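Local coordinates for uncharacterized protein (Bordetella bronchiseptica, PDB 4XG0) that is probably a sugar-acid kinase of the DUF1537 family, pairing a sugar-binding N-terminal domain with a nucleotide-binding C-terminal domain, at residues A[116-119]-A[120-124]; A[158-161]-A[162-165]; A[174-178]-A[179-183]; A[268-271]-A[272-275]. All coordinates share one frame; numbering follows the deposited sequence.

Contact 1: residues A[116-119]-A[120-124]; sequences RGAF and KAEID
Ala118, whose carbonyl O takes the first turn's bond from Glu122 N at 3.0 Å, has two parts to play: it is the N-cap of the helix and also the centre of an inverse gamma turn, closed by a weak bond from Phe119 N to Gly117 O. Next along, Phe119 O receives Ile123 N at 3.2 Å. Over the same turn Ile123 lays its terminal methyl on the ring of Phe119, a CH-pi contact in which CD1 stands 4.1 Å from the centroid of the Phe119 ring, over one face. The CD2-CE2 side of the ring takes the closest touch, with Phe119 CE2 3.7 Å from Ile123 CD1. Phe119 turns CG anti to its own backbone N (chi1 -158°), which runs the ring alongside the isoleucine so that both side chains point the same way. Lys120 NZ forms a salt bridge with Asp124 OD2 (3.2 Å), on the syn lone pair, and also bonds Leu183 O. Glu122, buried, gives its carboxylate to Ser80 and Lys109. This start of helix 119-130 touches two others: Ala118, Ala121 and Glu122 rest on helix 85-101, while Phe119 and Ile123 pack on helix 179-183.

Contact 2: residues A[158-161]-A[162-165]; sequences DRPV and TETS
Thr164 folds back on Val161 and grips its carbonyl twice. The hydroxyl donates to the oxygen, Thr164 OG1 to Val161 O 2.7 Å, in the carbonyl plane and on a lone pair; the amide, Thr164 N, reaches the same Val161 O at 2.9 Å from above that plane. A chi1 of 73° sets OG1 between the backbone N and the carbonyl carbon, the rotamer that lets hydroxyl and amide converge on one acceptor. One residue earlier, Glu163 N bonds Pro160 O at 2.9 Å, so two successive i to i+3 bonds wind the chain into a 3-10 turn. Round this turn lie looser contacts. The Glu163 side chain runs alongside the proline, with OE2 3.7 Å from Pro160 CD. Although guanidinium and carboxylate planes are 21° apart, their charged atoms do not meet: Arg159 NE, buried here with no partner in the model, stays 4.7 Å from Glu163 OE1. Thr164 CG2 lies at the guanidinium edge, 3.6 Å from Arg159 NH1. Farther out, Ser177 OG accepts from Thr162 N. The turn closes off strand 159-160, an outer strand of the three-stranded antiparallel sheet, and Pro160, Val161 and Thr164 pack against its neighbour, strand 153-156.

Contact 3: residues A[174-178]-A[179-183]; sequences VTESH and IPTLL
The imidazole of His178 has the ring of Pro180 over one face and the hydroxyl of Thr181 at its edge. Pro180 CD sits 3.7 Å from the centroid of the His178 ring and only 2° off its normal, a CH-pi contact above the middle of the ring, while Pro180 CB comes close to His178 CE1. In the imidazole plane, His178 ND1 and Thr181 OG1 are 2.8 Å apart in a nearly straight hydrogen bond (171°) that either atom could donate. This is a helix N-terminus with histidine as the N-cap residue of helix 179-183, its side chain bonding the residue three further on. CG lies anti to the backbone N of His178 (chi1 -171°), carrying the ring out over the first turn. At the other end of the ring NE2 bonds Gln187 OE1, so both nitrogens are engaged and the rotation of the ring is fixed. In the backbone, His178 O receives Leu182 N at 3.0 Å, with a weak second bond from Thr181 N. The Glu176 chain bends at chi2; its CG passes Leu182 CB, and its CD lies 4.0 Å from Thr181 CG2. That bend brings the carboxylate round to the cap residue's own amide, where Glu176 OE2 accepts from His178 N at 2.9 Å on its anti side.

Contact 4: residues A[268-271]-A[272-275]; sequences SAAR and QQAA. With SO4 (sulfate ion), chain F.
Gln273 swings CG anti to its carbonyl carbon (chi1 -66°) and then runs extended, which lays its amide back along the preceding turn, over the carbonyl of Ala269. The approach is tight: Gln273 CG is 3.0 Å from Ala269 O, and the amide nitrogen passes the methyl of Ala269 at 4.0 Å (Gln273 NE2 to Ala269 CB). A water bridges the two residues, donating to Ala269 O and accepting from Gln273 NE2 at 3.3 Å, so that it ties the side chain to a carbonyl that already holds Gln273 N. Gln272 takes the same first torsion and packs its CG 3.3 Å from Ser268 O.

All this rides on the first turns of helix 268-279, in the nucleotide-binding C-terminal domain. Four consecutive i to i+4 bonds cross it: Gln272 N to Ser268 O, Gln273 N to Ala269 O, Ala274 N to Ala270 O and Ala275 N to Arg271 O, all between 2.8 and 2.9 Å. At the amino end Ser268 N points at a sulfate, probably from the crystallisation liquor, and bonds its O1 at 3.1 Å with a nearly straight N-H (166°). His267 ND1 holds the same ion, and the helix dipole would be expected to favour an anion there. The outer ends of Gln273 and Arg271 look elsewhere: Gln273 OE1 meets Lys403 NZ and its NE2 also bonds Phe407 O, while Arg271 bends at chi2 and chi3 and gives NH1 to Ala322 O and Ser265 O.

In the fold
Contacts 1, 2 and 3 follow one another along the chain within the sugar-binding N-terminal domain, and contact 4 lies far off in the nucleotide-binding one. Contact 3 is the hub: its centre is about 11 Å from that of contact 1 and about 12 Å from that of contact 2, and it touches both. The start of helix 119-130 packs on the last residues of helix 179-183, and the loops ahead of the two helices touch through Arg116 and Val174, while Val161 and Thr162 meet the loop ahead of the second helix. Contacts 1 and 2 do not touch. Contact 4, centred about 45 to 49 Å from the other three, belongs to the separate domain presumed to hold the nucleotide.

Contact 1: residues A[116-119]-A[120-124]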
loop_
_atom_site.group_PDB
_atom_site.type_symbol
_atom_site.label_atom_id
_atom_site.label_comp_id
_atom_site.label_asym_id
_atom_site.label_seq_id
_atom_site.Cartn_x
_atom_site.Cartn_y
_atom_site.Cartn_z
ATOM N N ARG A 116 -15.568 -11.631 17.194
ATOM C CA ARG A 116 -15.679 -11.792 18.630
ATOM C C ARG A 116 -15.339 -10.468 19.278
ATOM O O ARG A 116 -14.350 -9.816 18.908
ATOM C CB ARG A 116 -14.778 -12.903 19.163
ATOM C CG ARG A 116 -15.186 -14.292 18.714
ATOM C CD ARG A 116 -14.113 -15.324 19.004
ATOM N NE ARG A 116 -12.905 -15.098 18.215
ATOM C CZ ARG A 116 -11.755 -15.760 18.368
ATOM N NH1 ARG A 116 -11.640 -16.699 19.303
ATOM N NH2 ARG A 116 -10.710 -15.484 17.589
ATOM N N GLY A 117 -16.178 -10.057 20.216
ATOM C CA GLY A 117 -16.004 -8.816 20.937
ATOM C C GLY A 117 -17.287 -8.011 21.034
ATOM O O GLY A 117 -18.332 -8.440 20.547
ATOM N N ALA A 118 -17.195 -6.845 21.677
ATOM C CA ALA A 118 -18.270 -5.856 21.702
ATOM C C ALA A 118 -18.254 -5.068 20.397
ATOM O O ALA A 118 -17.957 -3.864 20.365
ATOM C CB ALA A 118 -18.105 -4.921 22.893
ATOM N N PHE A 119 -18.600 -5.766 19.324
ATOM C CA PHE A 119 -18.273 -5.340 17.983
ATOM C C PHE A 119 -18.859 -3.979 17.640
ATOM O O PHE A 119 -18.110 -3.052 17.267
ATOM C CB PHE A 119 -18.741 -6.412 17.000
ATOM C CG PHE A 119 -18.049 -6.394 15.690
ATOM C CD1 PHE A 119 -16.773 -6.904 15.559
ATOM C CD2 PHE A 119 -18.690 -5.915 14.556
ATOM C CE1 PHE A 119 -16.155 -6.897 14.310
ATOM C CE2 PHE A 119 -18.067 -5.903 13.335
ATOM C CZ PHE A 119 -16.824 -6.398 13.212
ATOM N N LYS A 120 -20.185 -3.844 17.784
ATOM C CA LYS A 120 -20.843 -2.605 17.435
ATOM C C LYS A 120 -20.472 -1.520 18.409
ATOM O O LYS A 120 -20.286 -0.385 18.011
ATOM C CB LYS A 120 -22.392 -2.771 17.430
ATOM C CG LYS A 120 -23.110 -1.494 17.046
ATOM C CD LYS A 120 -24.684 -1.687 17.199
ATOM C CE LYS A 120 -25.435 -0.373 17.188
ATOM N NZ LYS A 120 -25.237 0.387 15.926
ATOM N N ALA A 121 -20.352 -1.864 19.682
ATOM C CA ALA A 121 -20.140 -0.847 20.710
ATOM C C ALA A 121 -18.819 -0.119 20.449
ATOM O O ALA A 121 -18.751 1.105 20.507
ATOM C CB ALA A 121 -20.158 -1.479 22.117
ATOM N N GLU A 122 -17.798 -0.892 20.106
ATOM C CA GLU A 122 -16.434 -0.333 19.935
ATOM C C GLU A 122 -16.378 0.462 18.642
ATOM O O GLU A 122 -15.770 1.527 18.595
ATOM C CB GLU A 122 -15.361 -1.428 19.954
ATOM C CG GLU A 122 -15.163 -2.116 21.303
ATOM C CD GLU A 122 -13.875 -2.930 21.346
ATOM O OE1 GLU A 122 -13.060 -2.756 20.419
ATOM O OE2 GLU A 122 -13.662 -3.722 22.296
ATOM N N ILE A 123 -17.068 -0.010 17.604
ATOM C CA ILE A 123 -17.073 0.707 16.325
ATOM C C ILE A 123 -17.735 2.073 16.413
ATOM O O ILE A 123 -17.169 3.062 15.975
ATOM C CB ILE A 123 -17.702 -0.138 15.200
ATOM C CG1 ILE A 123 -16.715 -1.241 14.800
ATOM C CG2 ILE A 123 -18.063 0.745 14.010
ATOM C CD1 ILE A 123 -17.365 -2.366 14.006
ATOM N N ASP A 124 -18.935 2.151 16.982
ATOM C CA ASP A 124 -19.554 3.447 17.184
ATOM C C ASP A 124 -18.716 4.404 18.028
ATOM O O ASP A 124 -18.602 5.575 17.704
ATOM C CB ASP A 124 -20.933 3.268 17.824
ATOM C CG ASP A 124 -21.944 2.712 16.849
ATOM O OD1 ASP A 124 -21.726 2.863 15.623
ATOM O OD2 ASP A 124 -22.953 2.134 17.314
#

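Contact 2: residues A[158-161]-A[162-165]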
loop_
_atom_site.group_PDB
_atom_site.type_symbol
_atom_site.label_atom_id
_atom_site.label_comp_id
_atom_site.label_asym_id
_atom_site.label_seq_id
_atom_site.Cartn_x
_atom_site.Cartn_y
_atom_site.Cartn_z
ATOM N N ASP A 158 -16.548 -22.213 3.808
ATOM C CA ASP A 158 -17.805 -22.166 3.053
ATOM C C ASP A 158 -19.058 -21.994 3.941
ATOM O O ASP A 158 -20.192 -22.177 3.450
ATOM C CB ASP A 158 -17.952 -23.422 2.173
ATOM C CG ASP A 158 -18.555 -23.116 0.788
ATOM O OD1 ASP A 158 -18.151 -22.110 0.152
ATOM O OD2 ASP A 158 -19.434 -23.893 0.346
ATOM N N ARG A 159 -18.872 -21.651 5.224
ATOM C CA ARG A 159 -20.026 -21.475 6.150
ATOM C C ARG A 159 -20.017 -20.110 6.853
ATOM O O ARG A 159 -18.969 -19.581 7.167
ATOM C CB ARG A 159 -20.039 -22.540 7.249
ATOM C CG ARG A 159 -19.620 -23.925 6.826
ATOM C CD ARG A 159 -19.864 -24.928 7.953
ATOM N NE ARG A 159 -18.947 -24.740 9.078
ATOM C CZ ARG A 159 -17.942 -25.559 9.393
ATOM N NH1 ARG A 159 -17.160 -25.291 10.436
ATOM N NH2 ARG A 159 -17.706 -26.655 8.680
ATOM N N PRO A 160 -21.196 -19.541 7.129
ATOM C CA PRO A 160 -21.289 -18.358 8.001
ATOM C C PRO A 160 -20.674 -18.628 9.361
ATOM O O PRO A 160 -20.786 -19.756 9.825
ATOM C CB PRO A 160 -22.813 -18.202 8.178
ATOM C CG PRO A 160 -23.370 -18.734 6.915
ATOM C CD PRO A 160 -22.501 -19.921 6.573
ATOM N N VAL A 161 -20.082 -17.623 10.003
ATOM C CA VAL A 161 -19.305 -17.853 11.202
ATOM C C VAL A 161 -20.199 -18.470 12.298
ATOM O O VAL A 161 -19.736 -19.329 13.032
ATOM C CB VAL A 161 -18.618 -16.570 11.675
ATOM C CG1 VAL A 161 -19.657 -15.494 12.008
ATOM C CG2 VAL A 161 -17.708 -16.850 12.849
ATOM N N THR A 162 -21.480 -18.076 12.360
ATOM C CA THR A 162 -22.414 -18.638 13.345
ATOM C C THR A 162 -22.680 -20.146 13.179
ATOM O O THR A 162 -23.339 -20.740 14.027
ATOM C CB THR A 162 -23.808 -17.888 13.365
ATOM O OG1 THR A 162 -24.281 -17.673 12.031
ATOM C CG2 THR A 162 -23.697 -16.551 14.082
ATOM N N GLU A 163 -22.192 -20.764 12.101
ATOM C CA GLU A 163 -22.253 -22.228 11.964
ATOM C C GLU A 163 -20.960 -22.931 12.424
ATOM O O GLU A 163 -20.823 -24.144 12.278
ATOM C CB GLU A 163 -22.554 -22.642 10.522
ATOM C CG GLU A 163 -23.961 -22.296 10.049
ATOM C CD GLU A 163 -24.198 -22.695 8.609
ATOM O OE1 GLU A 163 -23.430 -23.535 8.094
ATOM O OE2 GLU A 163 -25.147 -22.168 7.983
ATOM N N THR A 164 -20.026 -22.170 12.976
ATOM C CA THR A 164 -18.727 -22.714 13.355
ATOM C C THR A 164 -18.505 -22.611 14.858
ATOM O O THR A 164 -19.329 -22.063 15.589
ATOM C CB THR A 164 -17.578 -21.957 12.669
ATOM O OG1 THR A 164 -17.437 -20.667 13.269
ATOM C CG2 THR A 164 -17.849 -21.804 11.186
ATOM N N SER A 165 -17.360 -23.125 15.296
ATOM C CA SER A 165 -16.990 -23.195 16.706
ATOM C C SER A 165 -17.185 -21.893 17.495
ATOM O O SER A 165 -17.381 -21.923 18.709
ATOM C CB SER A 165 -15.524 -23.620 16.805
ATOM O OG SER A 165 -15.050 -24.083 15.549
#

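Contact 3: residues A[174-178]-A[179-183]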
loop_
_atom_site.group_PDB
_atom_site.type_symbol
_atom_site.label_atom_id
_atom_site.label_comp_id
_atom_site.label_asym_id
_atom_site.label_seq_id
_atom_site.Cartn_x
_atom_site.Cartn_y
_atom_site.Cartn_z
ATOM N N VAL A 174 -20.153 -15.850 19.278
ATOM C CA VAL A 174 -20.650 -15.016 18.179
ATOM C C VAL A 174 -22.072 -15.446 17.818
ATOM O O VAL A 174 -22.308 -16.615 17.542
ATOM C CB VAL A 174 -19.767 -15.179 16.952
ATOM C CG1 VAL A 174 -20.291 -14.379 15.775
ATOM C CG2 VAL A 174 -18.342 -14.754 17.286
ATOM N N THR A 175 -23.003 -14.499 17.802
ATOM C CA THR A 175 -24.410 -14.828 17.634
ATOM C C THR A 175 -25.102 -14.133 16.461
ATOM O O THR A 175 -26.330 -14.201 16.333
ATOM C CB THR A 175 -25.192 -14.499 18.921
ATOM O OG1 THR A 175 -24.991 -13.121 19.257
ATOM C CG2 THR A 175 -24.703 -15.372 20.066
ATOM N N GLU A 176 -24.338 -13.471 15.603
ATOM C CA GLU A 176 -24.907 -12.886 14.405
ATOM C C GLU A 176 -23.791 -12.697 13.381
ATOM O O GLU A 176 -22.811 -11.989 13.656
ATOM C CB GLU A 176 -25.548 -11.545 14.737
ATOM C CG GLU A 176 -26.069 -10.815 13.530
ATOM C CD GLU A 176 -27.018 -11.659 12.757
ATOM O OE1 GLU A 176 -28.014 -12.133 13.370
ATOM O OE2 GLU A 176 -26.764 -11.880 11.573
ATOM N N SER A 177 -23.950 -13.338 12.223
ATOM C CA SER A 177 -22.911 -13.438 11.185
ATOM C C SER A 177 -23.076 -12.327 10.154
ATOM O O SER A 177 -22.160 -12.008 9.434
ATOM C CB SER A 177 -23.078 -14.765 10.425
ATOM O OG SER A 177 -23.027 -15.904 11.273
ATOM N N HIS A 178 -24.292 -11.775 10.065
ATOM C CA HIS A 178 -24.596 -10.794 9.035
ATOM C C HIS A 178 -24.233 -9.434 9.581
ATOM O O HIS A 178 -24.948 -8.882 10.441
ATOM C CB HIS A 178 -26.099 -10.867 8.657
ATOM C CG HIS A 178 -26.440 -10.044 7.454
ATOM N ND1 HIS A 178 -27.301 -8.977 7.503
ATOM C CD2 HIS A 178 -25.965 -10.093 6.186
ATOM C CE1 HIS A 178 -27.390 -8.428 6.299
ATOM N NE2 HIS A 178 -26.580 -9.086 5.485
ATOM N N ILE A 179 -23.082 -8.904 9.142
ATOM C CA ILE A 179 -22.496 -7.777 9.851
ATOM C C ILE A 179 -23.421 -6.557 9.785
ATOM O O ILE A 179 -23.564 -5.840 10.771
ATOM C CB ILE A 179 -21.059 -7.464 9.367
ATOM C CG1 ILE A 179 -20.220 -8.744 9.429
ATOM C CG2 ILE A 179 -20.479 -6.366 10.231
ATOM C CD1 ILE A 179 -18.867 -8.659 8.729
ATOM N N PRO A 180 -24.110 -6.349 8.647
ATOM C CA PRO A 180 -25.037 -5.207 8.552
ATOM C C PRO A 180 -26.173 -5.267 9.586
ATOM O O PRO A 180 -26.617 -4.239 10.086
ATOM C CB PRO A 180 -25.551 -5.292 7.115
ATOM C CG PRO A 180 -24.478 -6.045 6.369
ATOM C CD PRO A 180 -23.924 -7.023 7.350
ATOM N N THR A 181 -26.637 -6.467 9.905
ATOM C CA THR A 181 -27.621 -6.647 10.960
ATOM C C THR A 181 -26.978 -6.382 12.332
ATOM O O THR A 181 -27.524 -5.651 13.157
ATOM C CB THR A 181 -28.193 -8.053 10.889
ATOM O OG1 THR A 181 -28.888 -8.205 9.656
ATOM C CG2 THR A 181 -29.168 -8.310 12.032
ATOM N N LEU A 182 -25.788 -6.941 12.549
ATOM C CA LEU A 182 -25.038 -6.751 13.801
ATOM C C LEU A 182 -24.853 -5.270 14.091
ATOM O O LEU A 182 -25.049 -4.822 15.233
ATOM C CB LEU A 182 -23.680 -7.467 13.727
ATOM C CG LEU A 182 -22.741 -7.470 14.940
ATOM C CD1 LEU A 182 -23.402 -8.091 16.153
ATOM C CD2 LEU A 182 -21.461 -8.217 14.568
ATOM N N LEU A 183 -24.509 -4.506 13.054
ATOM C CA LEU A 183 -24.212 -3.081 13.213
ATOM C C LEU A 183 -25.400 -2.154 12.962
ATOM O O LEU A 183 -25.379 -1.008 13.402
ATOM C CB LEU A 183 -23.074 -2.649 12.285
ATOM C CG LEU A 183 -21.746 -3.351 12.487
ATOM C CD1 LEU A 183 -20.748 -2.778 11.541
ATOM C CD2 LEU A 183 -21.241 -3.197 13.900
#

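Contact 4: residues A[268-271]-A[272-275]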
loop_
_atom_site.group_PDB
_atom_site.type_symbol
_atom_site.label_atom_id
_atom_site.label_comp_id
_atom_site.label_asym_id
_atom_site.label_seq_id
_atom_site.Cartn_x
_atom_site.Cartn_y
_atom_site.Cartn_z
ATOM N N SER A 268 13.267 -11.370 -24.592
ATOM C CA SER A 268 11.837 -11.360 -24.879
ATOM C C SER A 268 11.029 -11.145 -23.610
ATOM O O SER A 268 9.981 -10.522 -23.640
ATOM C CB SER A 268 11.410 -12.666 -25.521
ATOM O OG SER A 268 11.446 -13.703 -24.566
ATOM N N ALA A 269 11.523 -11.662 -22.492
ATOM C CA ALA A 269 10.841 -11.478 -21.228
ATOM C C ALA A 269 10.667 -9.992 -20.954
ATOM O O ALA A 269 9.586 -9.546 -20.587
ATOM C CB ALA A 269 11.623 -12.137 -20.104
ATOM N N ALA A 270 11.743 -9.217 -21.127
ATOM C CA ALA A 270 11.700 -7.782 -20.879
ATOM C C ALA A 270 10.760 -7.078 -21.854
ATOM O O ALA A 270 10.067 -6.132 -21.480
ATOM C CB ALA A 270 13.101 -7.177 -20.982
ATOM N N ARG A 271 10.743 -7.509 -23.101
ATOM C CA ARG A 271 9.902 -6.820 -24.076
ATOM C C ARG A 271 8.431 -7.071 -23.736
ATOM O O ARG A 271 7.616 -6.159 -23.847
ATOM C CB ARG A 271 10.187 -7.274 -25.507
ATOM C CG ARG A 271 11.655 -7.351 -25.846
ATOM C CD ARG A 271 12.340 -6.059 -25.687
ATOM N NE ARG A 271 11.893 -5.019 -26.612
ATOM C CZ ARG A 271 12.490 -3.832 -26.728
ATOM N NH1 ARG A 271 13.557 -3.541 -25.979
ATOM N NH2 ARG A 271 12.030 -2.935 -27.591
ATOM N N GLN A 272 8.116 -8.300 -23.321
ATOM C CA GLN A 272 6.759 -8.652 -22.873
ATOM C C GLN A 272 6.380 -7.847 -21.624
ATOM O O GLN A 272 5.269 -7.309 -21.520
ATOM C CB GLN A 272 6.654 -10.156 -22.575
ATOM C CG GLN A 272 6.759 -11.007 -23.832
ATOM C CD GLN A 272 6.494 -12.468 -23.565
ATOM O OE1 GLN A 272 6.055 -12.842 -22.472
ATOM N NE2 GLN A 272 6.740 -13.310 -24.574
ATOM N N GLN A 273 7.315 -7.757 -20.686
ATOM C CA GLN A 273 7.120 -6.939 -19.489
ATOM C C GLN A 273 6.903 -5.472 -19.806
ATOM O O GLN A 273 6.075 -4.800 -19.161
ATOM C CB GLN A 273 8.321 -7.108 -18.559
ATOM C CG GLN A 273 8.407 -8.520 -18.021
ATOM C CD GLN A 273 9.788 -8.908 -17.512
ATOM O OE1 GLN A 273 10.701 -8.085 -17.443
ATOM N NE2 GLN A 273 9.926 -10.162 -17.111
ATOM N N ALA A 274 7.644 -4.950 -20.783
ATOM C CA ALA A 274 7.461 -3.549 -21.185
ATOM C C ALA A 274 6.076 -3.375 -21.827
ATOM O O ALA A 274 5.331 -2.436 -21.512
ATOM C CB ALA A 274 8.551 -3.106 -22.149
ATOM N N ALA A 275 5.731 -4.285 -22.705
ATOM C CA ALA A 275 4.423 -4.242 -23.355
ATOM C C ALA A 275 3.311 -4.213 -22.312
ATOM O O ALA A 275 2.371 -3.436 -22.427
ATOM C CB ALA A 275 4.249 -5.418 -24.286
HETATM S S SO4 F . 15.827 -14.457 -24.911
HETATM O O1 SO4 F . 14.798 -13.782 -25.703
HETATM O O2 SO4 F . 15.654 -14.218 -23.474
HETATM O O3 SO4 F . 15.753 -15.894 -25.192
HETATM O O4 SO4 F . 17.163 -13.984 -25.304
HETATM O O HOH W 1 7.783 -11.712 -19.036
#